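Local coordinates for DUF3861 domain-containing protein (Pectobacterium atrosepticum SCRI1043, PDB 3CJL) that is of unknown function but forms a two-subunit assembly in which each chain joins a beta hairpin to a set of alpha helices, at residues G39-T44 against M83-Q88; V53-F58 against A76-F81. All blocks are in the same frame, centred on the assembly; numbering follows the deposited sequence.

Two contacts that share one helix illustrate how the helical part of a small protein closes on itself. Along the chain, 39-44 comes first and 83-88 last, with both segments of contact 2 between them. Contact 2 joins the middle of helix 45-64 to helix 75-86; contact 1 brings the loop between helices 30-37 and 45-64 to the C-terminal end. The centre of contact 2 lies about 7 Å, and that of contact 1 about 14 Å, from the centre of the chain. The two centres are 13 Å apart, and the contacts touch where Leu85 CD1 packs on Leu55 CD2 at 3.6 Å. Helix 75-86 thus meets other parts of the chain at two places, while both contacts also reach the second subunit.

Contact 1. Residues G39-T44 against M83-Q88; sequences GKMDMT and MNLKKQ
Selenomethionine Met41 reaches from the loop between helices 30-37 and 45-64 to the C-terminal end of helix 75-86, packing the loop against the end of a helix 39 residues further on. The apolar part centres on its selenium. Atom SE lies 4.3 Å from Leu85 CD2 and 4.2 Å from Gln88 CG, so the selenium faces a leucine branch and the aliphatic stem of the glutamine. A bend at chi2 (-58°) folds the chain and brings its end nearer the helix than its CB bond would suggest. The methyl CE goes on to Leu85 O, 4.1 Å away. Leu85 also packs on Phe51 and Leu55 of helix 45-64 and on Leu70 of the second subunit, placing this patch beside the dimer interface.

The more exposed part involves Lys40: its CD passes 4.1 Å from O of the terminal carboxylate of Gln88, while the end of the lysine leads away and its NZ makes a weak hydrogen bond to Lys36 O. Within 83-88, Gln88, bent at chi2 (-42°), folds its amide back over the preceding turn, where NE2, tilted from the carbonyl plane, donates to Asn84 O at 2.8 Å with an N-H...O angle of 153°.

Contact 2. Residues V53-F58 against A76-F81; sequences VGLKLF and APFRAF. With EDO (1,2-ethanediol), chain C.
An aromatic and leucine core between two helices, 45-64 and 75-86, provides this buried contact, with the segment axes 13.2 Å apart and running roughly antiparallel at 141°. At that spacing long side chains must bridge the gap, and Leu55, Phe58, Phe78 and Phe81 do so. Leu55 sends a single methyl, CD1, to two rings: it sits near the plane of the Phe78 ring at its edge, 3.6 Å from CE1, and at the edge of the Phe81 ring, in its plane, 3.9 Å from CE2. In Phe78, CG anti to the backbone N (chi1 -174°) extends the ring toward helix 45-64, where CE1 also meets Phe58 CZ at 3.7 Å. Phe58 and Phe78 approach from opposite directions, their ring planes obliquely inclined at 53°.

On another side of helix 45-64, Lys56 NZ donates a 3.2 Å hydrogen bond to O2 of a 1,2-ethanediol, probably from the crystallisation liquor, and forms a salt bridge with Asp28. The aromatic core continues into the second subunit, whose Phe74 stacks on Phe81 and whose Phe58 meets the Phe58 ring of this chain. Within the chain, Lys56 packs on helix 30-37 and Leu57 on strand 19-26, linking helix 45-64 to the hairpin.

Contact 1. Residues G39-T44 against M83-Q88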
loop_
_atom_site.group_PDB
_atom_site.type_symbol
_atom_site.label_atom_id
_atom_site.label_comp_id
_atom_site.label_asym_id
_atom_site.label_seq_id
_atom_site.Cartn_x
_atom_site.Cartn_y
_atom_site.Cartn_z
ATOM N N GLY A 39 8.605 -3.032 15.784
ATOM C CA GLY A 39 9.194 -2.213 16.838
ATOM C C GLY A 39 10.408 -1.374 16.461
ATOM O O GLY A 39 11.024 -0.777 17.341
ATOM N N LYS A 40 10.753 -1.315 15.175
ATOM C CA LYS A 40 11.895 -0.521 14.691
ATOM C C LYS A 40 11.498 0.819 14.073
ATOM O O LYS A 40 12.369 1.661 13.841
ATOM C CB LYS A 40 12.703 -1.297 13.631
ATOM C CG LYS A 40 13.630 -2.363 14.171
ATOM C CD LYS A 40 14.494 -2.938 13.045
ATOM C CE LYS A 40 15.599 -3.842 13.581
ATOM N NZ LYS A 40 15.076 -4.936 14.449
HETATM N N MSE A 41 10.211 1.025 13.801
HETATM C CA MSE A 41 9.774 2.200 13.037
HETATM C C MSE A 41 9.373 3.416 13.863
HETATM O O MSE A 41 9.120 4.474 13.286
HETATM C CB MSE A 41 8.641 1.813 12.058
HETATM C CG MSE A 41 9.077 0.850 10.956
HETATM SE SE MSE A 41 10.548 1.595 9.892
HETATM C CE MSE A 41 11.116 -0.032 8.981
ATOM N N ASP A 42 9.336 3.279 15.188
ATOM C CA ASP A 42 8.936 4.367 16.089
ATOM C C ASP A 42 7.446 4.727 15.853
ATOM O O ASP A 42 7.055 5.899 15.796
ATOM C CB ASP A 42 9.885 5.564 15.909
ATOM C CG ASP A 42 9.889 6.511 17.087
ATOM O OD1 ASP A 42 9.262 6.217 18.129
ATOM O OD2 ASP A 42 10.537 7.570 16.957
HETATM N N MSE A 43 6.644 3.671 15.692
HETATM C CA MSE A 43 5.194 3.732 15.487
HETATM C C MSE A 43 4.607 2.547 16.219
HETATM O O MSE A 43 5.347 1.681 16.684
HETATM C CB MSE A 43 4.831 3.579 14.006
HETATM C CG MSE A 43 5.468 4.597 13.086
HETATM SE SE MSE A 43 4.874 4.436 11.230
HETATM C CE MSE A 43 5.172 2.613 10.931
ATOM N N THR A 44 3.283 2.488 16.291
ATOM C CA THR A 44 2.593 1.383 16.950
ATOM C C THR A 44 2.631 0.176 16.014
ATOM O O THR A 44 2.845 0.363 14.822
ATOM C CB THR A 44 1.135 1.749 17.282
ATOM O OG1 THR A 44 0.449 2.086 16.078
ATOM C CG2 THR A 44 1.078 2.945 18.243
HETATM N N MSE A 83 15.368 4.256 0.888
HETATM C CA MSE A 83 16.711 4.184 1.460
HETATM C C MSE A 83 16.752 4.687 2.897
HETATM O O MSE A 83 17.454 4.116 3.713
HETATM C CB MSE A 83 17.721 4.957 0.617
HETATM C CG MSE A 83 18.281 4.169 -0.556
HETATM SE SE MSE A 83 19.393 5.343 -1.633
HETATM C CE MSE A 83 20.239 6.385 -0.284
ATOM N N ASN A 84 16.015 5.751 3.198
ATOM C CA ASN A 84 15.923 6.243 4.572
ATOM C C ASN A 84 15.214 5.244 5.502
ATOM O O ASN A 84 15.633 5.084 6.646
ATOM C CB ASN A 84 15.237 7.596 4.632
ATOM C CG ASN A 84 15.246 8.179 6.028
ATOM O OD1 ASN A 84 16.295 8.571 6.529
ATOM N ND2 ASN A 84 14.084 8.220 6.670
ATOM N N LEU A 85 14.161 4.579 5.018
ATOM C CA LEU A 85 13.485 3.543 5.810
ATOM C C LEU A 85 14.385 2.342 6.103
ATOM O O LEU A 85 14.282 1.750 7.176
ATOM C CB LEU A 85 12.194 3.036 5.138
ATOM C CG LEU A 85 10.988 3.980 5.137
ATOM C CD1 LEU A 85 9.883 3.385 4.267
ATOM C CD2 LEU A 85 10.475 4.307 6.565
ATOM N N LYS A 86 15.234 1.970 5.149
ATOM C CA LYS A 86 16.148 0.829 5.327
ATOM C C LYS A 86 17.312 1.119 6.278
ATOM O O LYS A 86 17.890 0.189 6.830
ATOM C CB LYS A 86 16.669 0.326 3.984
ATOM C CG LYS A 86 15.594 -0.366 3.164
ATOM C CD LYS A 86 16.083 -0.638 1.758
ATOM C CE LYS A 86 14.980 -1.155 0.877
ATOM N NZ LYS A 86 15.510 -1.325 -0.495
ATOM N N LYS A 87 17.647 2.395 6.472
ATOM C CA LYS A 87 18.648 2.786 7.467
ATOM C C LYS A 87 18.168 2.511 8.907
ATOM O O LYS A 87 18.997 2.399 9.819
ATOM C CB LYS A 87 19.070 4.257 7.292
ATOM C CG LYS A 87 19.906 4.495 6.040
ATOM C CD LYS A 87 20.462 5.910 5.928
ATOM C CE LYS A 87 21.616 6.152 6.917
ATOM N NZ LYS A 87 22.420 7.394 6.661
ATOM N N GLN A 88 16.847 2.382 9.098
ATOM C CA GLN A 88 16.258 2.079 10.417
ATOM C C GLN A 88 16.593 0.653 10.874
ATOM O O GLN A 88 16.698 0.392 12.082
ATOM C CB GLN A 88 14.725 2.281 10.420
ATOM C CG GLN A 88 14.227 3.630 9.861
ATOM C CD GLN A 88 15.067 4.808 10.310
ATOM O OE1 GLN A 88 15.349 4.960 11.494
ATOM N NE2 GLN A 88 15.486 5.640 9.362
ATOM O OXT GLN A 88 16.777 -0.256 10.057
#

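Contact 2. Residues V53-F58 against A76-F81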
loop_
_atom_site.group_PDB
_atom_site.type_symbol
_atom_site.label_atom_id
_atom_site.label_comp_id
_atom_site.label_asym_id
_atom_site.label_seq_id
_atom_site.Cartn_x
_atom_site.Cartn_y
_atom_site.Cartn_z
ATOM N N VAL A 53 2.611 -3.027 4.638
ATOM C CA VAL A 53 1.770 -3.718 3.646
ATOM C C VAL A 53 1.443 -2.787 2.483
ATOM O O VAL A 53 1.576 -3.165 1.317
ATOM C CB VAL A 53 0.462 -4.260 4.277
ATOM C CG1 VAL A 53 -0.532 -4.726 3.202
ATOM C CG2 VAL A 53 0.777 -5.396 5.241
ATOM N N GLY A 54 1.021 -1.574 2.810
ATOM C CA GLY A 54 0.648 -0.590 1.815
ATOM C C GLY A 54 1.781 -0.199 0.901
ATOM O O GLY A 54 1.611 -0.191 -0.314
ATOM N N LEU A 55 2.932 0.094 1.498
ATOM C CA LEU A 55 4.167 0.429 0.768
ATOM C C LEU A 55 4.678 -0.673 -0.205
ATOM O O LEU A 55 5.101 -0.375 -1.321
ATOM C CB LEU A 55 5.255 0.736 1.790
ATOM C CG LEU A 55 6.618 1.216 1.327
ATOM C CD1 LEU A 55 6.468 2.557 0.660
ATOM C CD2 LEU A 55 7.541 1.284 2.532
ATOM N N LYS A 56 4.687 -1.929 0.248
ATOM C CA LYS A 56 5.084 -3.053 -0.594
ATOM C C LYS A 56 4.084 -3.296 -1.733
ATOM O O LYS A 56 4.487 -3.618 -2.837
ATOM C CB LYS A 56 5.263 -4.346 0.211
ATOM C CG LYS A 56 6.268 -4.327 1.360
ATOM C CD LYS A 56 7.601 -3.643 1.082
ATOM C CE LYS A 56 8.485 -4.422 0.188
ATOM N NZ LYS A 56 9.848 -3.742 0.139
ATOM N N LEU A 57 2.789 -3.136 -1.473
ATOM C CA LEU A 57 1.778 -3.266 -2.525
ATOM C C LEU A 57 1.951 -2.199 -3.589
ATOM O O LEU A 57 2.094 -2.537 -4.745
ATOM C CB LEU A 57 0.349 -3.208 -1.970
ATOM C CG LEU A 57 -0.164 -4.458 -1.252
ATOM C CD1 LEU A 57 -1.531 -4.172 -0.614
ATOM C CD2 LEU A 57 -0.221 -5.662 -2.208
ATOM N N PHE A 58 1.970 -0.921 -3.211
ATOM C CA PHE A 58 2.063 0.130 -4.234
ATOM C C PHE A 58 3.463 0.233 -4.846
ATOM O O PHE A 58 3.574 0.483 -6.034
ATOM C CB PHE A 58 1.374 1.458 -3.802
ATOM C CG PHE A 58 2.284 2.554 -3.329
ATOM C CD1 PHE A 58 2.926 3.372 -4.247
ATOM C CD2 PHE A 58 2.377 2.869 -1.972
ATOM C CE1 PHE A 58 3.736 4.410 -3.831
ATOM C CE2 PHE A 58 3.171 3.931 -1.536
ATOM C CZ PHE A 58 3.855 4.696 -2.468
ATOM N N ALA A 76 12.606 8.805 -8.155
ATOM C CA ALA A 76 13.727 9.371 -7.412
ATOM C C ALA A 76 13.375 9.605 -5.940
ATOM O O ALA A 76 13.998 8.991 -5.075
ATOM C CB ALA A 76 14.247 10.661 -8.074
ATOM N N PRO A 77 12.384 10.476 -5.641
ATOM C CA PRO A 77 12.018 10.674 -4.228
ATOM C C PRO A 77 11.526 9.402 -3.508
ATOM O O PRO A 77 11.735 9.269 -2.306
ATOM C CB PRO A 77 10.940 11.759 -4.283
ATOM C CG PRO A 77 10.492 11.806 -5.681
ATOM C CD PRO A 77 11.595 11.349 -6.530
ATOM N N PHE A 78 10.928 8.477 -4.241
ATOM C CA PHE A 78 10.478 7.224 -3.673
ATOM C C PHE A 78 11.660 6.323 -3.254
ATOM O O PHE A 78 11.652 5.734 -2.184
ATOM C CB PHE A 78 9.566 6.457 -4.634
ATOM C CG PHE A 78 8.972 5.238 -4.008
ATOM C CD1 PHE A 78 8.027 5.370 -2.986
ATOM C CD2 PHE A 78 9.399 3.958 -4.372
ATOM C CE1 PHE A 78 7.490 4.239 -2.355
ATOM C CE2 PHE A 78 8.863 2.815 -3.752
ATOM C CZ PHE A 78 7.905 2.956 -2.753
ATOM N N ARG A 79 12.656 6.213 -4.120
ATOM C CA ARG A 79 13.878 5.503 -3.794
ATOM C C ARG A 79 14.596 6.119 -2.585
ATOM O O ARG A 79 15.095 5.396 -1.744
ATOM C CB ARG A 79 14.822 5.474 -4.997
ATOM C CG ARG A 79 15.993 4.533 -4.778
ATOM C CD ARG A 79 16.678 4.124 -6.098
ATOM N NE ARG A 79 17.759 3.168 -5.856
ATOM C CZ ARG A 79 18.945 3.501 -5.349
ATOM N NH1 ARG A 79 19.244 4.760 -5.021
ATOM N NH2 ARG A 79 19.857 2.570 -5.166
ATOM N N ALA A 80 14.638 7.449 -2.509
ATOM C CA ALA A 80 15.252 8.141 -1.380
ATOM C C ALA A 80 14.501 7.848 -0.078
ATOM O O ALA A 80 15.109 7.684 0.977
ATOM C CB ALA A 80 15.313 9.652 -1.639
ATOM N N PHE A 81 13.178 7.785 -0.170
ATOM C CA PHE A 81 12.332 7.437 0.963
ATOM C C PHE A 81 12.621 5.991 1.408
ATOM O O PHE A 81 12.782 5.718 2.604
ATOM C CB PHE A 81 10.862 7.625 0.575
ATOM C CG PHE A 81 9.890 7.161 1.607
ATOM C CD1 PHE A 81 9.683 7.903 2.760
ATOM C CD2 PHE A 81 9.187 5.987 1.431
ATOM C CE1 PHE A 81 8.760 7.482 3.713
ATOM C CE2 PHE A 81 8.277 5.561 2.381
ATOM C CZ PHE A 81 8.067 6.314 3.527
HETATM C C1 EDO C . 12.540 -2.619 4.556
HETATM O O1 EDO C . 12.215 -1.587 5.501
HETATM C C2 EDO C . 11.874 -2.330 3.211
HETATM O O2 EDO C . 12.147 -3.381 2.266
#